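Local coordinates for Lmo0325 protein (Listeria monocytogenes EGD-e, PDB 4RYK) that probably binds DNA through an N-terminal helix-turn-helix domain and is a putative transcriptional regulator of the Rgg type, at residues Thr126-His129 and Tyr130-Asn134; Phe173-Glu176 and Glu177-Ile180; Thr211-Leu214 and Ile215-Asn218; Tyr251-Gly254 and Ala255-Met258. One frame throughout, in Å; residues are numbered along the deposited sequence.

Contact 1 (Thr126-His129 and Tyr130-Asn134); sequences TINH and YLRTN
His129 and Thr133 meet through a pair of first torsions: in His129 the ring carbon CG lies opposite the backbone N (chi1 177°), while in Thr133 OG1 sits between the backbone N and the carbonyl carbon (chi1 62°). The threonine hydroxyl is thereby turned back over the preceding turn and over one face of the imidazole, where OG1 approaches CE1 of His129 to 3.0 Å, displaced toward the rim of the ring. Its methyl group CG2 follows on the same ring atom, at 3.5 Å from CE1 of His129. The hydroxyl also donates a hydrogen bond of 3.0 Å from Thr133 OG1 to His129 O. That carbonyl is gripped from both faces of its plane, since the amide N of Arg132 reaches His129 O at 2.9 Å from the face opposite the hydroxyl. These shared bonds lie in the last part of helix 113-132, where i+3 and i+4 donors meet on one carbonyl; the earlier bonds, from Tyr130 N to Thr126 O and from Leu131 N to Ile127 O, are regular. On another side of the helix Asn128 and Arg132 run side by side, with amide and guanidinium planes nearly perpendicular (87°); NH1 of Arg132 comes no closer than 3.6 Å to OD1 of Asn128. Ile127 turns inward and packs on Val95 and Met98 of helix 95-108. Three donors, two amides and a hydroxyl, thus converge on His129 O, the amide bond from Thr133 being weak; the hydroxyl bond holds OG1 over the imidazole and so probably limits rotation of the Thr133 side chain.

Contact 2 (Phe173-Glu176 and Glu177-Ile180); sequences FFEE and EVQI
Phe174 and Val178 cross at about a right angle at the start of helix 176-193, where Glu175 occupies the N-cap position. The two meet through CB of Phe174 and the CG1 branch of Val178, 3.8 Å apart. CG of Gln179 closes on the same CB of Phe174 at 3.8 Å, arriving near the plane of the phenyl ring and at its edge. The ring leads away from this turn and packs edge-to-face with Phe182, one turn beyond Val178. Gln179 extends back along the incoming chain, and its NE2 is hydrogen-bonded to Ile171 O, which ties the side chain to the loop before the helix. A second crossing, oblique this time, sets Glu176 against Ile180: CG of Glu176, anti to the backbone N (chi1 -169°), lies 3.8 Å from CD1 of Ile180, and both side chains touch Tyr222 of helix 220-235. In the backbone, Glu175 O accepts a nearly straight bond from Gln179 N (2.8 Å, 169° at the hydrogen) and a weak one from Val178 N. The carboxylates of Glu175 and Glu177 are joined by a water that donates to both, at 2.7 Å from OE1 of Glu175 and 3.0 Å from OE1 of Glu177.

Contact 3 (Thr211-Leu214 and Ile215-Asn218); sequences TDEL and IIQN
Asn218 adopts a left-handed backbone conformation (phi 60°) just after the turn in which Leu214 and Ile215 give their carbonyls to the helix end, and so closes helix 197-216 in a Schellman motif. The amide of Lys219 returns to Leu214 O, and Asn218 N bonds to Ile215 O at 2.6 Å. Before this reversal the helix is regular, with Ile216 N directed almost straight at Asp212 O (3.1 Å, 174° at the hydrogen). Ile215 crosses Thr211 obliquely on the buried side: CG1 lies beside the backbone N (chi1 -71°), which sends CD1 back along the helix to CG2 of Thr211, 4.0 Å away. Both residues face Tyr252 of helix 243-259. On the next side of the helix, OD1 of Asp212 comes within 3.3 Å of the CD1 methyl of Ile216, while OD2 is hydrogen-bonded to the hydroxyl of Tyr252. The first torsion of Glu213 sets its CG 3.6 Å from NE2 of Gln217, and a bend at the second carries OE2 to 3.9 Å from CG2 of Ile216. The other end of the Gln217 amide, OE1, accepts a hydrogen bond from Lys219 NZ. The helix terminus thus employs Lys219 twice, through its amide in the backbone cap and through its ammonium group on Gln217; the lysine's positive charge would probably interact favourably with the partial negative charge of the helix C-terminus.

Contact 4 (Tyr251-Gly254 and Ala255-Met258); sequences YYQG and AIWM
The backbone of Tyr251-Met258 is unbroken helix, each of the amides of Ala255, Ile256, Trp257 and Met258 bonding to the carbonyl four residues earlier, as in the 2.9 Å bond from Trp257 N to Gln253 O. Over this scaffold the side chain of Gln253 folds onto one face of the Trp257 indole. Its CG stands opposite the backbone N (chi1 179°); a bend at the second torsion (57°) brings the amide over the ring, and the third torsion turns it nearly parallel, the two planes only 21° apart. CG of Gln253 makes a CH-pi contact 3.7 Å from the centroid of the six-membered ring, almost directly above it. The amide nitrogen continues toward the five-membered ring, where NE2 of Gln253 lies 3.2 Å from NE1 of Trp257; both are donors, and the approach is one of stacking. Lys265 adds a cation-pi contact to the same indole. The helix belongs to the all-helical C-terminal domain of the Rgg family, assigned to the TPR clan, and it packs between neighbours: Ile256 on Ala223 and Leu227 of helix 220-235, Tyr251 on Ala270 and Ala273 of helix 263-279. Gly254 has no side chain, and Met258, present as selenomethionine, curls back over its peptide, CG of Met258 reaching Gly254 O at 3.4 Å and CE reaching Gly254 C at 4.1 Å.

Contacts 1 to 4 follow one another along the chain, each a local i to i+3 or i+4 contact within or at the end of a helix, and all belong to the Rgg-type C-terminal domain. Contact 1 lies at the C-terminal end of helix 113-132, contact 2 begins helix 176-193, contact 3 ends helix 197-216 and contact 4 lies in helix 243-259. Centres of contacts 1 and 2 are 25 Å apart, those of 2 and 3 15 Å, those of 3 and 4 11 Å, and those of 1 and 4 32 Å. Only contacts 3 and 4 touch, joining helices 197-216 and 243-259 across one intervening helix; the succession of helices is consistent with a TPR-like domain.

Contact 1 (Thr126-His129 and Tyr130-Asn134)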
loop_
_atom_site.group_PDB
_atom_site.type_symbol
_atom_site.label_atom_id
_atom_site.label_comp_id
_atom_site.label_asym_id
_atom_site.label_seq_id
_atom_site.Cartn_x
_atom_site.Cartn_y
_atom_site.Cartn_z
ATOM N N THR A 126 14.202 -20.115 20.444
ATOM C CA THR A 126 13.005 -20.908 20.165
ATOM C C THR A 126 13.183 -21.910 19.021
ATOM O O THR A 126 12.820 -23.082 19.176
ATOM C CB THR A 126 11.809 -20.021 19.850
ATOM O OG1 THR A 126 11.657 -19.132 20.947
ATOM C CG2 THR A 126 10.541 -20.838 19.702
ATOM N N ILE A 127 13.738 -21.460 17.897
ATOM C CA ILE A 127 13.923 -22.339 16.741
ATOM C C ILE A 127 14.903 -23.482 17.055
ATOM O O ILE A 127 14.616 -24.628 16.784
ATOM C CB ILE A 127 14.426 -21.557 15.515
ATOM C CG1 ILE A 127 13.328 -20.598 15.036
ATOM C CG2 ILE A 127 14.847 -22.519 14.399
ATOM C CD1 ILE A 127 13.781 -19.604 13.990
ATOM N N ASN A 128 16.060 -23.170 17.625
ATOM C CA ASN A 128 17.014 -24.220 17.991
ATOM C C ASN A 128 16.507 -25.284 19.004
ATOM O O ASN A 128 16.781 -26.457 18.805
ATOM C CB ASN A 128 18.338 -23.596 18.453
ATOM C CG ASN A 128 19.276 -23.271 17.296
ATOM O OD1 ASN A 128 19.135 -23.774 16.177
ATOM N ND2 ASN A 128 20.271 -22.460 17.582
ATOM N N HIS A 129 15.788 -24.888 20.067
ATOM C CA HIS A 129 15.052 -25.833 20.962
ATOM C C HIS A 129 14.114 -26.721 20.148
ATOM O O HIS A 129 14.150 -27.942 20.306
ATOM C CB HIS A 129 14.247 -25.100 22.074
ATOM C CG HIS A 129 13.408 -25.998 22.968
ATOM N ND1 HIS A 129 13.939 -27.040 23.709
ATOM C CD2 HIS A 129 12.087 -25.958 23.287
ATOM C CE1 HIS A 129 12.978 -27.623 24.411
ATOM N NE2 HIS A 129 11.846 -26.983 24.177
ATOM N N TYR A 130 13.286 -26.124 19.286
ATOM C CA TYR A 130 12.376 -26.905 18.419
ATOM C C TYR A 130 13.115 -27.926 17.552
ATOM O O TYR A 130 12.614 -29.037 17.388
ATOM C CB TYR A 130 11.535 -26.000 17.520
ATOM C CG TYR A 130 10.780 -26.727 16.423
ATOM C CD1 TYR A 130 11.338 -26.886 15.141
ATOM C CD2 TYR A 130 9.519 -27.263 16.661
ATOM C CE1 TYR A 130 10.649 -27.560 14.125
ATOM C CE2 TYR A 130 8.820 -27.931 15.649
ATOM C CZ TYR A 130 9.380 -28.081 14.376
ATOM O OH TYR A 130 8.673 -28.750 13.379
ATOM N N LEU A 131 14.290 -27.554 17.022
ATOM C CA LEU A 131 15.188 -28.496 16.299
ATOM C C LEU A 131 15.705 -29.692 17.125
ATOM O O LEU A 131 16.064 -30.701 16.564
ATOM C CB LEU A 131 16.396 -27.757 15.736
ATOM C CG LEU A 131 16.068 -26.672 14.722
ATOM C CD1 LEU A 131 17.370 -26.098 14.166
ATOM C CD2 LEU A 131 15.159 -27.223 13.628
ATOM N N ARG A 132 15.757 -29.573 18.447
ATOM C CA ARG A 132 16.171 -30.673 19.336
ATOM C C ARG A 132 15.012 -31.416 20.033
ATOM O O ARG A 132 15.223 -32.519 20.520
ATOM C CB ARG A 132 17.165 -30.166 20.404
ATOM C CG ARG A 132 18.626 -30.206 19.953
ATOM C CD ARG A 132 18.889 -29.211 18.824
ATOM N NE ARG A 132 20.294 -29.125 18.398
ATOM C CZ ARG A 132 20.840 -28.087 17.747
ATOM N NH1 ARG A 132 20.123 -26.994 17.432
ATOM N NH2 ARG A 132 22.126 -28.145 17.418
ATOM N N THR A 133 13.820 -30.814 20.108
ATOM C CA THR A 133 12.673 -31.379 20.844
ATOM C C THR A 133 11.453 -31.264 19.924
ATOM O O THR A 133 11.590 -30.851 18.773
ATOM C CB THR A 133 12.430 -30.664 22.228
ATOM O OG1 THR A 133 12.118 -29.266 22.059
ATOM C CG2 THR A 133 13.646 -30.778 23.145
ATOM N N ASN A 134 10.269 -31.636 20.405
ATOM C CA ASN A 134 9.011 -31.294 19.697
ATOM C C ASN A 134 8.670 -29.794 19.939
ATOM O O ASN A 134 8.609 -29.011 18.994
ATOM C CB ASN A 134 7.860 -32.256 20.121
ATOM C CG ASN A 134 6.738 -32.382 19.069
ATOM O OD1 ASN A 134 6.207 -31.378 18.580
ATOM N ND2 ASN A 134 6.350 -33.626 18.749
#

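Contact 2 (Phe173-Glu176 and Glu177-Ile180)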
loop_
_atom_site.group_PDB
_atom_site.type_symbol
_atom_site.label_atom_id
_atom_site.label_comp_id
_atom_site.label_asym_id
_atom_site.label_seq_id
_atom_site.Cartn_x
_atom_site.Cartn_y
_atom_site.Cartn_z
ATOM N N PHE A 173 4.796 -13.261 25.617
ATOM C CA PHE A 173 5.701 -13.055 26.742
ATOM C C PHE A 173 5.070 -12.371 27.941
ATOM O O PHE A 173 5.658 -12.363 29.000
ATOM C CB PHE A 173 6.931 -12.252 26.327
ATOM C CG PHE A 173 7.668 -12.830 25.151
ATOM C CD1 PHE A 173 7.714 -14.202 24.940
ATOM C CD2 PHE A 173 8.321 -12.000 24.262
ATOM C CE1 PHE A 173 8.404 -14.728 23.864
ATOM C CE2 PHE A 173 9.012 -12.518 23.188
ATOM C CZ PHE A 173 9.049 -13.880 22.978
ATOM N N PHE A 174 3.887 -11.803 27.804
ATOM C CA PHE A 174 3.350 -10.965 28.870
ATOM C C PHE A 174 2.210 -11.663 29.584
ATOM O O PHE A 174 1.494 -12.448 28.982
ATOM C CB PHE A 174 2.834 -9.662 28.304
ATOM C CG PHE A 174 3.739 -9.026 27.276
ATOM C CD1 PHE A 174 5.069 -8.802 27.543
ATOM C CD2 PHE A 174 3.228 -8.624 26.068
ATOM C CE1 PHE A 174 5.881 -8.186 26.601
ATOM C CE2 PHE A 174 4.036 -8.044 25.097
ATOM C CZ PHE A 174 5.375 -7.813 25.383
ATOM N N GLU A 175 2.018 -11.341 30.859
ATOM C CA GLU A 175 0.797 -11.744 31.557
ATOM C C GLU A 175 -0.426 -11.132 30.879
ATOM O O GLU A 175 -0.350 -10.086 30.201
ATOM C CB GLU A 175 0.807 -11.240 32.996
ATOM C CG GLU A 175 2.022 -11.674 33.773
ATOM C CD GLU A 175 1.962 -11.231 35.216
ATOM O OE1 GLU A 175 1.800 -10.000 35.468
ATOM O OE2 GLU A 175 2.076 -12.123 36.087
ATOM N N GLU A 176 -1.562 -11.760 31.113
ATOM C CA GLU A 176 -2.797 -11.367 30.488
ATOM C C GLU A 176 -3.156 -9.926 30.769
ATOM O O GLU A 176 -3.588 -9.222 29.869
ATOM C CB GLU A 176 -3.935 -12.268 30.913
ATOM C CG GLU A 176 -5.180 -12.039 30.065
ATOM C CD GLU A 176 -6.240 -13.138 30.236
ATOM O OE1 GLU A 176 -5.939 -14.215 30.795
ATOM O OE2 GLU A 176 -7.390 -12.937 29.807
ATOM N N GLU A 177 -2.950 -9.461 31.996
ATOM C CA GLU A 177 -3.322 -8.098 32.311
ATOM C C GLU A 177 -2.539 -7.110 31.451
ATOM O O GLU A 177 -3.061 -6.109 31.007
ATOM C CB GLU A 177 -3.064 -7.795 33.780
ATOM C CG GLU A 177 -3.663 -6.489 34.225
ATOM C CD GLU A 177 -3.142 -6.039 35.610
ATOM O OE1 GLU A 177 -2.763 -6.888 36.491
ATOM O OE2 GLU A 177 -3.076 -4.796 35.779
ATOM N N VAL A 178 -1.269 -7.427 31.252
ATOM C CA VAL A 178 -0.339 -6.588 30.533
ATOM C C VAL A 178 -0.656 -6.686 29.023
ATOM O O VAL A 178 -0.634 -5.706 28.327
ATOM C CB VAL A 178 1.087 -7.103 30.818
ATOM C CG1 VAL A 178 2.123 -6.377 30.000
ATOM C CG2 VAL A 178 1.435 -6.962 32.294
ATOM N N GLN A 179 -0.936 -7.885 28.538
ATOM C CA GLN A 179 -1.365 -8.059 27.148
ATOM C C GLN A 179 -2.549 -7.177 26.860
ATOM O O GLN A 179 -2.557 -6.482 25.864
ATOM C CB GLN A 179 -1.778 -9.468 26.861
ATOM C CG GLN A 179 -0.628 -10.455 26.914
ATOM C CD GLN A 179 -1.108 -11.900 26.786
ATOM O OE1 GLN A 179 -2.182 -12.244 27.251
ATOM N NE2 GLN A 179 -0.312 -12.735 26.151
ATOM N N ILE A 180 -3.540 -7.164 27.749
ATOM C CA ILE A 180 -4.739 -6.337 27.548
ATOM C C ILE A 180 -4.460 -4.854 27.590
ATOM O O ILE A 180 -4.975 -4.091 26.756
ATOM C CB ILE A 180 -5.810 -6.707 28.569
ATOM C CG1 ILE A 180 -6.373 -8.092 28.206
ATOM C CG2 ILE A 180 -6.909 -5.645 28.639
ATOM C CD1 ILE A 180 -7.072 -8.775 29.374
HETATM O O HOH W 1 -0.557 -8.764 35.878
#

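Contact 3 (Thr211-Leu214 and Ile215-Asn218)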
loop_
_atom_site.group_PDB
_atom_site.type_symbol
_atom_site.label_atom_id
_atom_site.label_comp_id
_atom_site.label_asym_id
_atom_site.label_seq_id
_atom_site.Cartn_x
_atom_site.Cartn_y
_atom_site.Cartn_z
ATOM N N THR A 211 -7.163 -13.030 16.977
ATOM C CA THR A 211 -8.460 -13.669 16.939
ATOM C C THR A 211 -8.236 -15.177 16.935
ATOM O O THR A 211 -8.905 -15.925 17.647
ATOM C CB THR A 211 -9.267 -13.236 15.719
ATOM O OG1 THR A 211 -9.444 -11.814 15.715
ATOM C CG2 THR A 211 -10.601 -13.862 15.702
ATOM N N ASP A 212 -7.308 -15.614 16.101
ATOM C CA ASP A 212 -6.975 -17.024 15.966
ATOM C C ASP A 212 -6.545 -17.574 17.322
ATOM O O ASP A 212 -7.019 -18.628 17.769
ATOM C CB ASP A 212 -5.846 -17.203 14.944
ATOM C CG ASP A 212 -5.485 -18.672 14.711
ATOM O OD1 ASP A 212 -4.790 -19.255 15.557
ATOM O OD2 ASP A 212 -5.881 -19.251 13.681
ATOM N N GLU A 213 -5.668 -16.847 17.994
ATOM C CA GLU A 213 -5.138 -17.341 19.287
ATOM C C GLU A 213 -6.201 -17.350 20.372
ATOM O O GLU A 213 -6.216 -18.231 21.236
ATOM C CB GLU A 213 -3.914 -16.535 19.727
ATOM C CG GLU A 213 -3.036 -17.283 20.727
ATOM C CD GLU A 213 -2.439 -18.534 20.104
ATOM O OE1 GLU A 213 -1.611 -18.398 19.169
ATOM O OE2 GLU A 213 -2.843 -19.642 20.508
ATOM N N LEU A 214 -7.109 -16.382 20.327
ATOM C CA LEU A 214 -8.163 -16.318 21.319
ATOM C C LEU A 214 -9.156 -17.427 21.112
ATOM O O LEU A 214 -9.672 -18.011 22.091
ATOM C CB LEU A 214 -8.890 -14.994 21.289
ATOM C CG LEU A 214 -7.994 -13.898 21.811
ATOM C CD1 LEU A 214 -8.559 -12.554 21.383
ATOM C CD2 LEU A 214 -7.784 -14.017 23.323
ATOM N N ILE A 215 -9.438 -17.729 19.857
ATOM C CA ILE A 215 -10.370 -18.823 19.588
ATOM C C ILE A 215 -9.798 -20.111 20.179
ATOM O O ILE A 215 -10.429 -20.731 21.030
ATOM C CB ILE A 215 -10.693 -18.971 18.096
ATOM C CG1 ILE A 215 -11.571 -17.801 17.626
ATOM C CG2 ILE A 215 -11.421 -20.282 17.822
ATOM C CD1 ILE A 215 -11.692 -17.708 16.124
ATOM N N ILE A 216 -8.580 -20.452 19.772
ATOM C CA ILE A 216 -7.861 -21.624 20.276
ATOM C C ILE A 216 -7.861 -21.723 21.777
ATOM O O ILE A 216 -7.964 -22.812 22.307
ATOM C CB ILE A 216 -6.409 -21.651 19.755
ATOM C CG1 ILE A 216 -6.410 -22.157 18.305
ATOM C CG2 ILE A 216 -5.511 -22.528 20.626
ATOM C CD1 ILE A 216 -5.155 -21.839 17.527
ATOM N N GLN A 217 -7.743 -20.595 22.463
ATOM C CA GLN A 217 -7.847 -20.577 23.916
ATOM C C GLN A 217 -9.268 -20.455 24.437
ATOM O O GLN A 217 -9.448 -20.240 25.621
ATOM C CB GLN A 217 -7.110 -19.401 24.475
ATOM C CG GLN A 217 -5.640 -19.426 24.206
ATOM C CD GLN A 217 -5.005 -18.173 24.748
ATOM O OE1 GLN A 217 -5.550 -17.514 25.641
ATOM N NE2 GLN A 217 -3.875 -17.814 24.196
ATOM N N ASN A 218 -10.270 -20.495 23.565
ATOM C CA ASN A 218 -11.634 -20.468 24.019
ATOM C C ASN A 218 -12.012 -19.221 24.817
ATOM O O ASN A 218 -12.835 -19.295 25.734
ATOM C CB ASN A 218 -11.897 -21.701 24.883
ATOM C CG ASN A 218 -13.345 -22.050 24.939
ATOM O OD1 ASN A 218 -14.042 -21.943 23.949
ATOM N ND2 ASN A 218 -13.814 -22.448 26.103
#

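Contact 4 (Tyr251-Gly254 and Ala255-Met258)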
loop_
_atom_site.group_PDB
_atom_site.type_symbol
_atom_site.label_atom_id
_atom_site.label_comp_id
_atom_site.label_asym_id
_atom_site.label_seq_id
_atom_site.Cartn_x
_atom_site.Cartn_y
_atom_site.Cartn_z
ATOM N N TYR A 251 -13.650 -16.204 7.480
ATOM C CA TYR A 251 -13.234 -17.458 8.065
ATOM C C TYR A 251 -13.431 -17.472 9.606
ATOM O O TYR A 251 -14.074 -18.359 10.164
ATOM C CB TYR A 251 -11.772 -17.794 7.733
ATOM C CG TYR A 251 -11.397 -19.073 8.432
ATOM C CD1 TYR A 251 -10.884 -19.054 9.718
ATOM C CD2 TYR A 251 -11.622 -20.306 7.824
ATOM C CE1 TYR A 251 -10.600 -20.238 10.400
ATOM C CE2 TYR A 251 -11.350 -21.486 8.471
ATOM C CZ TYR A 251 -10.845 -21.462 9.769
ATOM O OH TYR A 251 -10.583 -22.663 10.391
ATOM N N TYR A 252 -12.862 -16.499 10.293
ATOM C CA TYR A 252 -12.980 -16.474 11.760
ATOM C C TYR A 252 -14.413 -16.262 12.300
ATOM O O TYR A 252 -14.753 -16.792 13.358
ATOM C CB TYR A 252 -11.969 -15.485 12.381
ATOM C CG TYR A 252 -10.543 -15.984 12.265
ATOM C CD1 TYR A 252 -10.145 -17.164 12.894
ATOM C CD2 TYR A 252 -9.593 -15.287 11.550
ATOM C CE1 TYR A 252 -8.846 -17.632 12.796
ATOM C CE2 TYR A 252 -8.280 -15.753 11.431
ATOM C CZ TYR A 252 -7.922 -16.928 12.029
ATOM O OH TYR A 252 -6.637 -17.395 11.922
ATOM N N GLN A 253 -15.260 -15.553 11.565
ATOM C CA GLN A 253 -16.660 -15.354 11.958
ATOM C C GLN A 253 -17.335 -16.731 11.896
ATOM O O GLN A 253 -18.143 -17.107 12.772
ATOM C CB GLN A 253 -17.355 -14.342 11.048
ATOM C CG GLN A 253 -18.828 -14.091 11.355
ATOM C CD GLN A 253 -19.061 -13.628 12.793
ATOM O OE1 GLN A 253 -19.082 -12.441 13.043
ATOM N NE2 GLN A 253 -19.166 -14.566 13.748
ATOM N N GLY A 254 -16.925 -17.516 10.899
ATOM C CA GLY A 254 -17.412 -18.876 10.758
ATOM C C GLY A 254 -17.065 -19.719 11.966
ATOM O O GLY A 254 -17.915 -20.374 12.538
ATOM N N ALA A 255 -15.805 -19.669 12.364
ATOM C CA ALA A 255 -15.328 -20.461 13.489
ATOM C C ALA A 255 -16.053 -20.068 14.781
ATOM O O ALA A 255 -16.464 -20.922 15.556
ATOM C CB ALA A 255 -13.824 -20.250 13.649
ATOM N N ILE A 256 -16.194 -18.765 15.008
ATOM C CA ILE A 256 -16.887 -18.277 16.177
ATOM C C ILE A 256 -18.358 -18.670 16.197
ATOM O O ILE A 256 -18.900 -19.038 17.250
ATOM C CB ILE A 256 -16.716 -16.775 16.326
ATOM C CG1 ILE A 256 -15.227 -16.472 16.615
ATOM C CG2 ILE A 256 -17.610 -16.262 17.450
ATOM C CD1 ILE A 256 -14.900 -15.006 16.769
ATOM N N TRP A 257 -18.997 -18.630 15.050
ATOM C CA TRP A 257 -20.352 -19.152 14.973
ATOM C C TRP A 257 -20.423 -20.607 15.398
ATOM O O TRP A 257 -21.351 -20.997 16.134
ATOM C CB TRP A 257 -20.946 -18.983 13.577
ATOM C CG TRP A 257 -21.439 -17.591 13.322
ATOM C CD1 TRP A 257 -21.832 -16.678 14.249
ATOM C CD2 TRP A 257 -21.604 -16.961 12.049
ATOM N NE1 TRP A 257 -22.229 -15.521 13.631
ATOM C CE2 TRP A 257 -22.117 -15.677 12.280
ATOM C CE3 TRP A 257 -21.396 -17.375 10.728
ATOM C CZ2 TRP A 257 -22.394 -14.777 11.243
ATOM C CZ3 TRP A 257 -21.693 -16.490 9.695
ATOM C CH2 TRP A 257 -22.186 -15.204 9.964
HETATM N N MSE A 258 -19.460 -21.418 14.978
HETATM C CA MSE A 258 -19.469 -22.826 15.377
HETATM C C MSE A 258 -19.385 -22.963 16.870
HETATM O O MSE A 258 -20.078 -23.746 17.465
HETATM C CB MSE A 258 -18.346 -23.607 14.702
HETATM C CG MSE A 258 -18.584 -23.649 13.206
HETATM SE SE MSE A 258 -17.447 -24.933 12.271
HETATM C CE MSE A 258 -16.011 -23.697 11.813
#